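Local coordinates for VP5 (PDB 6QGI), which probably serves as the membrane fusion protein in the envelope of a pleomorphic virus that infects haloarchaea, at residues T107-N112 / D233-V238; T170-T175 / N241-I246; K115-S120 / S226-I231; A19-E24 / I287-A292. All blocks are in the same frame, centred on the assembly; numbering follows the deposited sequence.

Contact 1: T107-N112 / D233-V238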
loop_
_atom_site.group_PDB
_atom_site.type_symbol
_atom_site.label_atom_id
_atom_site.label_comp_id
_atom_site.label_asym_id
_atom_site.label_seq_id
_atom_site.Cartn_x
_atom_site.Cartn_y
_atom_site.Cartn_z
ATOM N N THR A 107 9.818 11.984 -12.642
ATOM C CA THR A 107 8.689 12.093 -13.578
ATOM C C THR A 107 7.909 10.777 -13.522
ATOM O O THR A 107 6.686 10.815 -13.459
ATOM C CB THR A 107 9.169 12.465 -14.997
ATOM O OG1 THR A 107 9.569 13.827 -14.961
ATOM C CG2 THR A 107 8.092 12.311 -16.070
ATOM N N THR A 108 8.622 9.631 -13.477
ATOM C CA THR A 108 8.039 8.289 -13.400
ATOM C C THR A 108 7.299 8.118 -12.068
ATOM O O THR A 108 6.277 7.444 -12.042
ATOM C CB THR A 108 9.121 7.219 -13.614
ATOM O OG1 THR A 108 9.806 7.492 -14.837
ATOM C CG2 THR A 108 8.556 5.813 -13.676
ATOM N N VAL A 109 7.783 8.755 -10.983
ATOM C CA VAL A 109 7.141 8.689 -9.665
ATOM C C VAL A 109 5.894 9.579 -9.693
ATOM O O VAL A 109 4.817 9.096 -9.338
ATOM C CB VAL A 109 8.106 9.037 -8.492
ATOM C CG1 VAL A 109 7.378 9.066 -7.152
ATOM C CG2 VAL A 109 9.274 8.060 -8.439
ATOM N N GLN A 110 6.028 10.850 -10.146
ATOM C CA GLN A 110 4.911 11.806 -10.251
ATOM C C GLN A 110 3.795 11.282 -11.153
ATOM O O GLN A 110 2.626 11.399 -10.794
ATOM C CB GLN A 110 5.381 13.157 -10.797
ATOM C CG GLN A 110 6.237 13.980 -9.854
ATOM C CD GLN A 110 6.930 15.098 -10.592
ATOM O OE1 GLN A 110 7.414 14.939 -11.723
ATOM N NE2 GLN A 110 7.006 16.254 -9.961
ATOM N N SER A 111 4.159 10.697 -12.317
ATOM C CA SER A 111 3.210 10.140 -13.284
ATOM C C SER A 111 2.412 9.010 -12.679
ATOM O O SER A 111 1.200 8.998 -12.837
ATOM C CB SER A 111 3.918 9.655 -14.546
ATOM O OG SER A 111 4.617 10.726 -15.157
ATOM N N ASN A 112 3.073 8.076 -11.971
ATOM C CA ASN A 112 2.402 6.940 -11.334
ATOM C C ASN A 112 1.406 7.405 -10.289
ATOM O O ASN A 112 0.291 6.889 -10.246
ATOM C CB ASN A 112 3.414 5.991 -10.707
ATOM C CG ASN A 112 4.188 5.169 -11.700
ATOM O OD1 ASN A 112 3.710 4.814 -12.784
ATOM N ND2 ASN A 112 5.418 4.858 -11.350
ATOM N N ASP A 233 3.268 17.270 -1.767
ATOM C CA ASP A 233 4.136 18.294 -1.170
ATOM C C ASP A 233 5.485 17.720 -0.765
ATOM O O ASP A 233 6.503 18.349 -1.054
ATOM C CB ASP A 233 3.464 18.956 0.048
ATOM C CG ASP A 233 2.378 19.961 -0.274
ATOM O OD1 ASP A 233 2.269 20.359 -1.456
ATOM O OD2 ASP A 233 1.646 20.364 0.660
ATOM N N GLU A 234 5.495 16.534 -0.113
ATOM C CA GLU A 234 6.711 15.828 0.309
ATOM C C GLU A 234 7.489 15.359 -0.927
ATOM O O GLU A 234 8.713 15.467 -0.941
ATOM C CB GLU A 234 6.373 14.642 1.235
ATOM C CG GLU A 234 7.559 14.114 2.031
ATOM C CD GLU A 234 7.257 12.999 3.018
ATOM O OE1 GLU A 234 6.256 13.107 3.762
ATOM O OE2 GLU A 234 8.042 12.023 3.064
ATOM N N MET A 235 6.776 14.880 -1.971
ATOM C CA MET A 235 7.362 14.450 -3.241
ATOM C C MET A 235 8.001 15.649 -3.955
ATOM O O MET A 235 9.078 15.517 -4.541
ATOM C CB MET A 235 6.292 13.802 -4.129
ATOM C CG MET A 235 6.851 12.904 -5.215
ATOM S SD MET A 235 5.559 12.287 -6.331
ATOM C CE MET A 235 4.720 11.115 -5.252
ATOM N N ASP A 236 7.339 16.820 -3.877
ATOM C CA ASP A 236 7.794 18.079 -4.462
ATOM C C ASP A 236 8.999 18.611 -3.687
ATOM O O ASP A 236 9.905 19.182 -4.293
ATOM C CB ASP A 236 6.653 19.110 -4.485
ATOM C CG ASP A 236 6.943 20.307 -5.364
ATOM O OD1 ASP A 236 6.987 20.137 -6.606
ATOM O OD2 ASP A 236 7.128 21.413 -4.814
ATOM N N THR A 237 9.018 18.396 -2.352
ATOM C CA THR A 237 10.122 18.787 -1.467
ATOM C C THR A 237 11.357 17.952 -1.846
ATOM O O THR A 237 12.448 18.512 -1.980
ATOM C CB THR A 237 9.709 18.633 0.013
ATOM O OG1 THR A 237 8.596 19.491 0.282
ATOM C CG2 THR A 237 10.839 18.951 0.985
ATOM N N VAL A 238 11.163 16.633 -2.074
ATOM C CA VAL A 238 12.207 15.676 -2.460
ATOM C C VAL A 238 12.845 16.120 -3.791
ATOM O O VAL A 238 14.067 16.197 -3.869
ATOM C CB VAL A 238 11.657 14.218 -2.508
ATOM C CG1 VAL A 238 12.539 13.295 -3.346
ATOM C CG2 VAL A 238 11.494 13.654 -1.101
#
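Gln110 and Met235 mark the closest backbone approach of two helical segments, 107-112 and 233-238, with their CA atoms 7.9 Å apart, at a place where helices 91-133 and 225-253 pass in opposite chain directions. The space between them is bridged largely by one long side chain. Met235 leaves its helix with CG opposite the backbone N (chi1 -159°) and stays extended through CG, which carries the sulfur well out toward the partner helix; only the last torsion, chi3 -72°, bends the chain and turns the methyl group aside. The sulfur lies 3.8 Å from Val109 CG1, and the terminal CE touches that same branch at 3.9 Å. A single methyl of Val109 thus meets both the sulfur and the terminal methyl of Met235. On the neighbouring residue the aliphatic part of Gln110 supplies a second wall, with its CG 4.0 Å from Met235 SD. The amide at the end of Gln110 is engaged elsewhere: OE1 accepts a hydrogen bond from Ala172 N in the turn beside the helix, so the residue splits its apolar stem and polar tip between two neighbours. Within the helix, Thr107 O is held by two donors from Ser111, the backbone N and, at 2.7 Å, the hydroxyl OG, which arrive from opposite faces of the carbonyl plane. Met235 also reaches Leu66 of helix 66-86. This is buried packing without a hydrogen bond across the interface, in which one long methionine side chain spans the distance between antiparallel helices of a helical bundle.

Contact 2: T170-T175 / N241-I246; sequences TLADGT and NVRSGI
Arg243 stretches from helix 225-253 to Ala172, spanning a backbone separation that is wide for a direct contact: their CA atoms, the nearest pair of the two segments, are 10.2 Å apart. Its first torsion sets CG opposite the carbonyl carbon (chi1 -83°), and from there the chain runs almost straight to NE, with chi3 at 175°. This full extension delivers the guanidinium to the turn edge-first. NH2 comes to 3.3 Å from Ala172 O, which lies near the guanidinium plane, and to 3.6 Å from Ala172 CB, whose methyl is directed at the helix. The same nitrogen has a firmer partner in Asn103 OD1 of helix 91-133, so the arginine joins helix to helix while its edge brushes the loop. The turn is held in shape from within by Gly174 N bonding to Leu171 O at 2.9 Å and Leu171 N to Thr175 O at 2.8 Å. At Gly174, phi is 100°, a conformation in which a CB would press on the preceding carbonyl oxygen. Asp173 N adds a hydrogen bond to Thr107 OG1. The two bonds within the turn and the glycine at its fourth position define a type I turn with a G1 beta bulge, which closes the hairpin of strands 167-170 and 176-186 and lies against the helical bundle.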
loop_
_atom_site.group_PDB
_atom_site.type_symbol
_atom_site.label_atom_id
_atom_site.label_comp_id
_atom_site.label_asym_id
_atom_site.label_seq_id
_atom_site.Cartn_x
_atom_site.Cartn_y
_atom_site.Cartn_z
ATOM N N THR A 170 3.018 20.246 -14.632
ATOM C CA THR A 170 4.319 20.166 -15.284
ATOM C C THR A 170 5.190 19.190 -14.484
ATOM O O THR A 170 5.454 19.421 -13.301
ATOM C CB THR A 170 4.952 21.559 -15.437
ATOM O OG1 THR A 170 3.975 22.478 -15.938
ATOM C CG2 THR A 170 6.178 21.545 -16.353
ATOM N N LEU A 171 5.623 18.097 -15.132
ATOM C CA LEU A 171 6.470 17.075 -14.521
ATOM C C LEU A 171 7.916 17.565 -14.418
ATOM O O LEU A 171 8.266 18.581 -15.031
ATOM C CB LEU A 171 6.381 15.766 -15.325
ATOM C CG LEU A 171 4.991 15.120 -15.393
ATOM C CD1 LEU A 171 4.877 14.163 -16.551
ATOM C CD2 LEU A 171 4.646 14.415 -14.105
ATOM N N ALA A 172 8.755 16.855 -13.628
ATOM C CA ALA A 172 10.168 17.192 -13.435
ATOM C C ALA A 172 10.912 17.204 -14.766
ATOM O O ALA A 172 11.794 18.036 -14.977
ATOM C CB ALA A 172 10.808 16.208 -12.484
ATOM N N ASP A 173 10.494 16.316 -15.687
ATOM C CA ASP A 173 10.985 16.167 -17.058
ATOM C C ASP A 173 10.756 17.442 -17.865
ATOM O O ASP A 173 11.450 17.672 -18.859
ATOM C CB ASP A 173 10.240 14.998 -17.743
ATOM C CG ASP A 173 11.075 14.143 -18.669
ATOM O OD1 ASP A 173 12.136 14.624 -19.134
ATOM O OD2 ASP A 173 10.670 12.992 -18.937
ATOM N N GLY A 174 9.772 18.233 -17.448
ATOM C CA GLY A 174 9.392 19.462 -18.127
ATOM C C GLY A 174 8.179 19.269 -19.012
ATOM O O GLY A 174 7.627 20.243 -19.530
ATOM N N THR A 175 7.754 17.996 -19.183
ATOM C CA THR A 175 6.573 17.616 -19.972
ATOM C C THR A 175 5.308 17.926 -19.162
ATOM O O THR A 175 5.387 18.066 -17.937
ATOM C CB THR A 175 6.637 16.129 -20.376
ATOM O OG1 THR A 175 6.662 15.317 -19.203
ATOM C CG2 THR A 175 7.824 15.806 -21.276
ATOM N N ASN A 241 14.896 19.334 -3.174
ATOM C CA ASN A 241 16.045 19.038 -2.313
ATOM C C ASN A 241 17.115 18.222 -3.035
ATOM O O ASN A 241 18.297 18.468 -2.800
ATOM C CB ASN A 241 15.612 18.307 -1.029
ATOM C CG ASN A 241 14.850 19.149 -0.023
ATOM O OD1 ASN A 241 14.672 20.366 -0.168
ATOM N ND2 ASN A 241 14.368 18.502 1.031
ATOM N N VAL A 242 16.725 17.252 -3.890
ATOM C CA VAL A 242 17.693 16.431 -4.630
ATOM C C VAL A 242 18.353 17.298 -5.723
ATOM O O VAL A 242 19.557 17.175 -5.913
ATOM C CB VAL A 242 17.116 15.099 -5.186
ATOM C CG1 VAL A 242 18.181 14.296 -5.931
ATOM C CG2 VAL A 242 16.540 14.250 -4.062
ATOM N N ARG A 243 17.590 18.195 -6.394
ATOM C CA ARG A 243 18.120 19.118 -7.419
ATOM C C ARG A 243 19.177 20.058 -6.824
ATOM O O ARG A 243 20.272 20.169 -7.375
ATOM C CB ARG A 243 16.993 19.955 -8.055
ATOM C CG ARG A 243 16.236 19.270 -9.178
ATOM C CD ARG A 243 14.936 20.000 -9.438
ATOM N NE ARG A 243 14.214 19.471 -10.592
ATOM C CZ ARG A 243 13.021 19.894 -10.997
ATOM N NH1 ARG A 243 12.387 20.846 -10.317
ATOM N NH2 ARG A 243 12.445 19.367 -12.062
ATOM N N SER A 244 18.844 20.727 -5.702
ATOM C CA SER A 244 19.726 21.661 -4.994
ATOM C C SER A 244 20.911 20.929 -4.363
ATOM O O SER A 244 22.031 21.448 -4.362
ATOM C CB SER A 244 18.952 22.418 -3.917
ATOM O OG SER A 244 17.778 23.015 -4.445
ATOM N N GLY A 245 20.642 19.732 -3.844
ATOM C CA GLY A 245 21.626 18.870 -3.204
ATOM C C GLY A 245 22.637 18.281 -4.164
ATOM O O GLY A 245 23.819 18.214 -3.829
ATOM N N ILE A 246 22.192 17.860 -5.367
ATOM C CA ILE A 246 23.094 17.296 -6.373
ATOM C C ILE A 246 23.956 18.429 -6.964
ATOM O O ILE A 246 25.126 18.187 -7.249
ATOM C CB ILE A 246 22.392 16.407 -7.452
ATOM C CG1 ILE A 246 23.383 15.423 -8.118
ATOM C CG2 ILE A 246 21.595 17.206 -8.498
ATOM C CD1 ILE A 246 23.839 14.267 -7.267
#

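Contact 3: K115-S120 / S226-I231; sequences KTWNES and SNWKPI
Trp228 receives the edge of Trp117 on one ring face, and in segment 226-231 it is the residue that carries the contact. Two residues after Ser226, its indole reaches between the helices, where it also meets the ring of Phe113 and packs on Ile59 of helix 37-60. Trp117, with CG opposite its backbone N (chi1 176°), drives CE3 over the centre of this indole, 3.4 Å from Trp228 CD2. The pair is a T-shaped stack: the six-membered ring of Trp117 and the five-membered ring of Trp228 have centroids 4.5 Å apart and planes at 70°. Trp117 CB meets the same indole in an off-centre CH-pi contact, 4.2 Å from the centroid of the Trp228 six-membered ring. At the ring edge, Trp228 CH2 abuts Thr116 CG2 at 3.8 Å, close to the ring plane. Lys229 then leads away to a salt bridge with Asp233, and Pro230, lacking an N-H, falls where the helix is kinked. Polar groups of helix 91-133 find partners off the interface: Trp117 NE1 bonds to Gly180 O, and Thr116 OG1 to Asn112 O. The chemistry is consistent with adhesion mainly by dispersion and the electrostatics of an edge-to-face pair, with Trp228 held on one face and at its edge.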
loop_
_atom_site.group_PDB
_atom_site.type_symbol
_atom_site.label_atom_id
_atom_site.label_comp_id
_atom_site.label_asym_id
_atom_site.label_seq_id
_atom_site.Cartn_x
_atom_site.Cartn_y
_atom_site.Cartn_z
ATOM N N LYS A 115 -1.527 9.206 -12.148
ATOM C CA LYS A 115 -2.320 8.249 -12.927
ATOM C C LYS A 115 -3.287 7.495 -12.004
ATOM O O LYS A 115 -4.415 7.197 -12.402
ATOM C CB LYS A 115 -1.418 7.265 -13.679
ATOM C CG LYS A 115 -0.918 7.746 -15.022
ATOM C CD LYS A 115 0.021 6.733 -15.661
ATOM C CE LYS A 115 0.880 7.365 -16.731
ATOM N NZ LYS A 115 0.082 7.781 -17.917
ATOM N N THR A 116 -2.837 7.210 -10.764
ATOM C CA THR A 116 -3.613 6.544 -9.713
ATOM C C THR A 116 -4.810 7.425 -9.343
ATOM O O THR A 116 -5.908 6.893 -9.172
ATOM C CB THR A 116 -2.718 6.239 -8.498
ATOM O OG1 THR A 116 -1.574 5.510 -8.930
ATOM C CG2 THR A 116 -3.439 5.453 -7.400
ATOM N N TRP A 117 -4.599 8.764 -9.254
ATOM C CA TRP A 117 -5.636 9.761 -8.967
ATOM C C TRP A 117 -6.563 9.898 -10.180
ATOM O O TRP A 117 -7.780 9.964 -10.005
ATOM C CB TRP A 117 -5.020 11.133 -8.583
ATOM C CG TRP A 117 -6.032 12.232 -8.367
ATOM C CD1 TRP A 117 -6.467 13.135 -9.292
ATOM C CD2 TRP A 117 -6.722 12.548 -7.146
ATOM N NE1 TRP A 117 -7.388 13.988 -8.726
ATOM C CE2 TRP A 117 -7.569 13.647 -7.413
ATOM C CE3 TRP A 117 -6.718 12.001 -5.853
ATOM C CZ2 TRP A 117 -8.396 14.214 -6.434
ATOM C CZ3 TRP A 117 -7.537 12.567 -4.884
ATOM C CH2 TRP A 117 -8.356 13.665 -5.176
ATOM N N ASN A 118 -5.988 9.943 -11.402
ATOM C CA ASN A 118 -6.724 10.064 -12.665
ATOM C C ASN A 118 -7.683 8.893 -12.873
ATOM O O ASN A 118 -8.847 9.130 -13.205
ATOM C CB ASN A 118 -5.766 10.198 -13.843
ATOM C CG ASN A 118 -5.106 11.548 -13.913
ATOM O OD1 ASN A 118 -5.422 12.458 -13.142
ATOM N ND2 ASN A 118 -4.159 11.702 -14.825
ATOM N N GLU A 119 -7.232 7.650 -12.599
ATOM C CA GLU A 119 -8.067 6.449 -12.714
ATOM C C GLU A 119 -9.222 6.480 -11.720
ATOM O O GLU A 119 -10.300 5.977 -12.033
ATOM C CB GLU A 119 -7.243 5.163 -12.526
ATOM C CG GLU A 119 -7.769 3.988 -13.340
ATOM C CD GLU A 119 -7.900 4.192 -14.841
ATOM O OE1 GLU A 119 -7.050 4.897 -15.430
ATOM O OE2 GLU A 119 -8.854 3.637 -15.432
ATOM N N SER A 120 -9.010 7.094 -10.546
ATOM C CA SER A 120 -10.038 7.237 -9.518
ATOM C C SER A 120 -11.115 8.250 -9.953
ATOM O O SER A 120 -12.301 7.971 -9.789
ATOM C CB SER A 120 -9.416 7.670 -8.195
ATOM O OG SER A 120 -8.251 6.950 -7.832
ATOM N N SER A 226 -7.058 16.064 0.677
ATOM C CA SER A 226 -6.372 16.333 1.947
ATOM C C SER A 226 -5.387 15.221 2.314
ATOM O O SER A 226 -4.499 15.454 3.134
ATOM C CB SER A 226 -7.384 16.467 3.079
ATOM O OG SER A 226 -7.935 17.767 3.104
ATOM N N ASN A 227 -5.591 14.000 1.767
ATOM C CA ASN A 227 -4.734 12.838 2.011
ATOM C C ASN A 227 -3.663 12.696 0.924
ATOM O O ASN A 227 -2.643 12.049 1.154
ATOM C CB ASN A 227 -5.572 11.563 2.095
ATOM C CG ASN A 227 -6.445 11.468 3.320
ATOM O OD1 ASN A 227 -6.282 12.198 4.306
ATOM N ND2 ASN A 227 -7.390 10.539 3.286
ATOM N N TRP A 228 -3.894 13.312 -0.242
ATOM C CA TRP A 228 -3.001 13.283 -1.398
ATOM C C TRP A 228 -2.048 14.489 -1.412
ATOM O O TRP A 228 -0.905 14.345 -1.845
ATOM C CB TRP A 228 -3.831 13.236 -2.686
ATOM C CG TRP A 228 -4.537 11.928 -2.901
ATOM C CD1 TRP A 228 -5.617 11.450 -2.212
ATOM C CD2 TRP A 228 -4.198 10.923 -3.866
ATOM N NE1 TRP A 228 -5.976 10.212 -2.695
ATOM C CE2 TRP A 228 -5.120 9.864 -3.712
ATOM C CE3 TRP A 228 -3.215 10.827 -4.866
ATOM C CZ2 TRP A 228 -5.089 8.723 -4.522
ATOM C CZ3 TRP A 228 -3.170 9.687 -5.650
ATOM C CH2 TRP A 228 -4.099 8.650 -5.478
ATOM N N LYS A 229 -2.509 15.661 -0.919
ATOM C CA LYS A 229 -1.721 16.899 -0.833
ATOM C C LYS A 229 -0.435 16.716 0.015
ATOM O O LYS A 229 0.615 17.139 -0.474
ATOM C CB LYS A 229 -2.566 18.077 -0.306
ATOM C CG LYS A 229 -1.815 19.396 -0.132
ATOM C CD LYS A 229 -1.279 19.946 -1.441
ATOM C CE LYS A 229 -0.772 21.353 -1.287
ATOM N NZ LYS A 229 0.079 21.748 -2.442
ATOM N N PRO A 230 -0.437 16.090 1.228
ATOM C CA PRO A 230 0.835 15.923 1.956
ATOM C C PRO A 230 1.842 15.053 1.197
ATOM O O PRO A 230 3.036 15.348 1.257
ATOM C CB PRO A 230 0.414 15.253 3.269
ATOM C CG PRO A 230 -1.032 15.527 3.400
ATOM C CD PRO A 230 -1.550 15.507 2.003
ATOM N N ILE A 231 1.369 14.000 0.476
ATOM C CA ILE A 231 2.236 13.102 -0.303
ATOM C C ILE A 231 2.846 13.878 -1.485
ATOM O O ILE A 231 4.052 13.758 -1.707
ATOM C CB ILE A 231 1.523 11.802 -0.767
ATOM C CG1 ILE A 231 0.898 11.066 0.422
ATOM C CG2 ILE A 231 2.497 10.879 -1.519
ATOM C CD1 ILE A 231 -0.182 10.110 0.076
#

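Contact 4: A19-E24 / I287-A292; sequences ALREFE and IADLIA
Arg21 and Asp289 are brought together by two different first torsions: the arginine places CG between its backbone N and carbonyl carbon (chi1 68°), whereas the aspartate sets CG opposite its carbonyl carbon (chi1 -68°). Beyond CG the arginine runs extended to NE, and its final torsion turns the guanidinium so that NH1 and NH2 lead. The result is an end-on, two-nitrogen salt bridge. NH2 donates to Asp289 OD2 at 2.9 Å, using the syn lone pair of that oxygen, and NH1 donates to Asp289 OD1, also at 2.9 Å, but from above the carboxylate plane. A weak third bond joins NH2 to OD1 at 3.1 Å. The two flat groups are not coplanar, their planes standing 53° apart, so the fork is twisted and its two main bonds meet the carboxylate differently. Gln285 NE2, one helical turn before the aspartate, also donates to OD1, and this second-shell bond would steady the carboxylate's rotation. Beside the charges, Leu20 CD1 rests on the helix backbone, 3.4 Å from Asp289 O, and packs 3.7 Å from Ala292 CB. The loop has further ties to its surroundings: Leu20 O accepts from Arg271 NE of helix 270-279, and Phe23 N donates to Asn112 OD1 on helix 91-133. Charge pairing and leucine packing thus work side by side, joining the loop at residues 19-24 to the short helix 285-292, which also packs against helices 270-279 and 476-496: a bidentate arginine-aspartate bridge linking parts of the fold distant in sequence.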
loop_
_atom_site.group_PDB
_atom_site.type_symbol
_atom_site.label_atom_id
_atom_site.label_comp_id
_atom_site.label_asym_id
_atom_site.label_seq_id
_atom_site.Cartn_x
_atom_site.Cartn_y
_atom_site.Cartn_z
ATOM N N ALA A 19 6.924 4.012 -6.900
ATOM C CA ALA A 19 7.953 4.945 -6.466
ATOM C C ALA A 19 9.315 4.535 -7.024
ATOM O O ALA A 19 10.278 5.279 -6.881
ATOM C CB ALA A 19 7.990 4.996 -4.946
ATOM N N LEU A 20 9.392 3.363 -7.684
ATOM C CA LEU A 20 10.645 2.855 -8.242
ATOM C C LEU A 20 10.652 2.793 -9.767
ATOM O O LEU A 20 11.679 3.084 -10.375
ATOM C CB LEU A 20 10.950 1.464 -7.676
ATOM C CG LEU A 20 11.359 1.420 -6.216
ATOM C CD1 LEU A 20 11.416 0.019 -5.736
ATOM C CD2 LEU A 20 12.716 2.094 -6.001
ATOM N N ARG A 21 9.523 2.401 -10.385
ATOM C CA ARG A 21 9.415 2.246 -11.839
ATOM C C ARG A 21 7.983 2.475 -12.309
ATOM O O ARG A 21 7.099 2.638 -11.469
ATOM C CB ARG A 21 9.877 0.831 -12.229
ATOM C CG ARG A 21 8.918 -0.253 -11.734
ATOM C CD ARG A 21 9.537 -1.620 -11.676
ATOM N NE ARG A 21 8.727 -2.493 -10.829
ATOM C CZ ARG A 21 8.926 -2.671 -9.527
ATOM N NH1 ARG A 21 9.926 -2.048 -8.911
ATOM N NH2 ARG A 21 8.137 -3.474 -8.832
ATOM N N GLU A 22 7.748 2.445 -13.644
ATOM C CA GLU A 22 6.405 2.548 -14.218
ATOM C C GLU A 22 5.586 1.363 -13.687
ATOM O O GLU A 22 6.018 0.215 -13.799
ATOM C CB GLU A 22 6.461 2.577 -15.753
ATOM C CG GLU A 22 5.193 3.119 -16.387
ATOM C CD GLU A 22 5.038 2.928 -17.884
ATOM O OE1 GLU A 22 5.889 2.247 -18.501
ATOM O OE2 GLU A 22 4.050 3.459 -18.442
ATOM N N PHE A 23 4.480 1.659 -13.004
ATOM C CA PHE A 23 3.644 0.662 -12.338
ATOM C C PHE A 23 2.308 0.472 -13.047
ATOM O O PHE A 23 1.790 1.413 -13.653
ATOM C CB PHE A 23 3.410 1.094 -10.878
ATOM C CG PHE A 23 3.323 0.003 -9.832
ATOM C CD1 PHE A 23 4.267 -1.020 -9.786
ATOM C CD2 PHE A 23 2.348 0.046 -8.839
ATOM C CE1 PHE A 23 4.192 -2.019 -8.810
ATOM C CE2 PHE A 23 2.283 -0.947 -7.854
ATOM C CZ PHE A 23 3.208 -1.969 -7.844
ATOM N N GLU A 24 1.747 -0.747 -12.965
ATOM C CA GLU A 24 0.456 -1.055 -13.572
ATOM C C GLU A 24 -0.649 -0.609 -12.633
ATOM O O GLU A 24 -0.788 -1.152 -11.533
ATOM C CB GLU A 24 0.335 -2.547 -13.915
ATOM C CG GLU A 24 1.217 -2.963 -15.083
ATOM C CD GLU A 24 1.202 -4.433 -15.458
ATOM O OE1 GLU A 24 0.589 -5.244 -14.725
ATOM O OE2 GLU A 24 1.804 -4.772 -16.502
ATOM N N ILE A 287 8.484 -6.464 -0.801
ATOM C CA ILE A 287 9.674 -6.421 0.060
ATOM C C ILE A 287 10.927 -6.122 -0.803
ATOM O O ILE A 287 11.762 -5.327 -0.373
ATOM C CB ILE A 287 9.849 -7.649 1.006
ATOM C CG1 ILE A 287 11.046 -7.476 1.987
ATOM C CG2 ILE A 287 9.928 -8.977 0.255
ATOM C CD1 ILE A 287 11.010 -6.242 2.915
ATOM N N ALA A 288 10.998 -6.671 -2.039
ATOM C CA ALA A 288 12.084 -6.393 -2.988
ATOM C C ALA A 288 12.156 -4.886 -3.272
ATOM O O ALA A 288 13.237 -4.307 -3.239
ATOM C CB ALA A 288 11.866 -7.172 -4.279
ATOM N N ASP A 289 10.985 -4.253 -3.458
ATOM C CA ASP A 289 10.817 -2.825 -3.698
ATOM C C ASP A 289 11.122 -2.006 -2.429
ATOM O O ASP A 289 11.743 -0.947 -2.535
ATOM C CB ASP A 289 9.393 -2.533 -4.215
ATOM C CG ASP A 289 9.077 -3.058 -5.614
ATOM O OD1 ASP A 289 10.029 -3.424 -6.349
ATOM O OD2 ASP A 289 7.879 -3.109 -5.972
ATOM N N LEU A 290 10.715 -2.502 -1.236
ATOM C CA LEU A 290 10.987 -1.844 0.048
ATOM C C LEU A 290 12.491 -1.833 0.371
ATOM O O LEU A 290 12.971 -0.858 0.951
ATOM C CB LEU A 290 10.202 -2.491 1.205
ATOM C CG LEU A 290 8.722 -2.087 1.363
ATOM C CD1 LEU A 290 8.061 -2.903 2.440
ATOM C CD2 LEU A 290 8.559 -0.598 1.700
ATOM N N ILE A 291 13.232 -2.901 -0.017
ATOM C CA ILE A 291 14.690 -2.991 0.170
ATOM C C ILE A 291 15.341 -1.976 -0.782
ATOM O O ILE A 291 16.229 -1.235 -0.364
ATOM C CB ILE A 291 15.227 -4.445 -0.025
ATOM C CG1 ILE A 291 14.748 -5.367 1.120
ATOM C CG2 ILE A 291 16.770 -4.495 -0.153
ATOM C CD1 ILE A 291 14.600 -6.820 0.724
ATOM N N ALA A 292 14.852 -1.913 -2.040
ATOM C CA ALA A 292 15.326 -0.979 -3.069
ATOM C C ALA A 292 15.085 0.486 -2.670
ATOM O O ALA A 292 15.862 1.360 -3.062
ATOM C CB ALA A 292 14.645 -1.273 -4.386
#

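In the fold
Three of the four contacts use helix 225-253, which meets helix 91-133 first at contact 3 and then, about 11 Å away between centres, at contact 1; the order of residues is reversed on the partner, as befits antiparallel helices. Contact 2 continues along helix 225-253, its centre about 9 Å from that of contact 1, and brings the hairpin against the bundle. Contact 4 encloses all the others in sequence, joining residues 19-24 to 287-292, and its loop also touches contact 1, with centres about 14 Å apart. The long helices thus form a shared scaffold to which the hairpin and the loop at residues 19-24 are fastened from different parts of the chain.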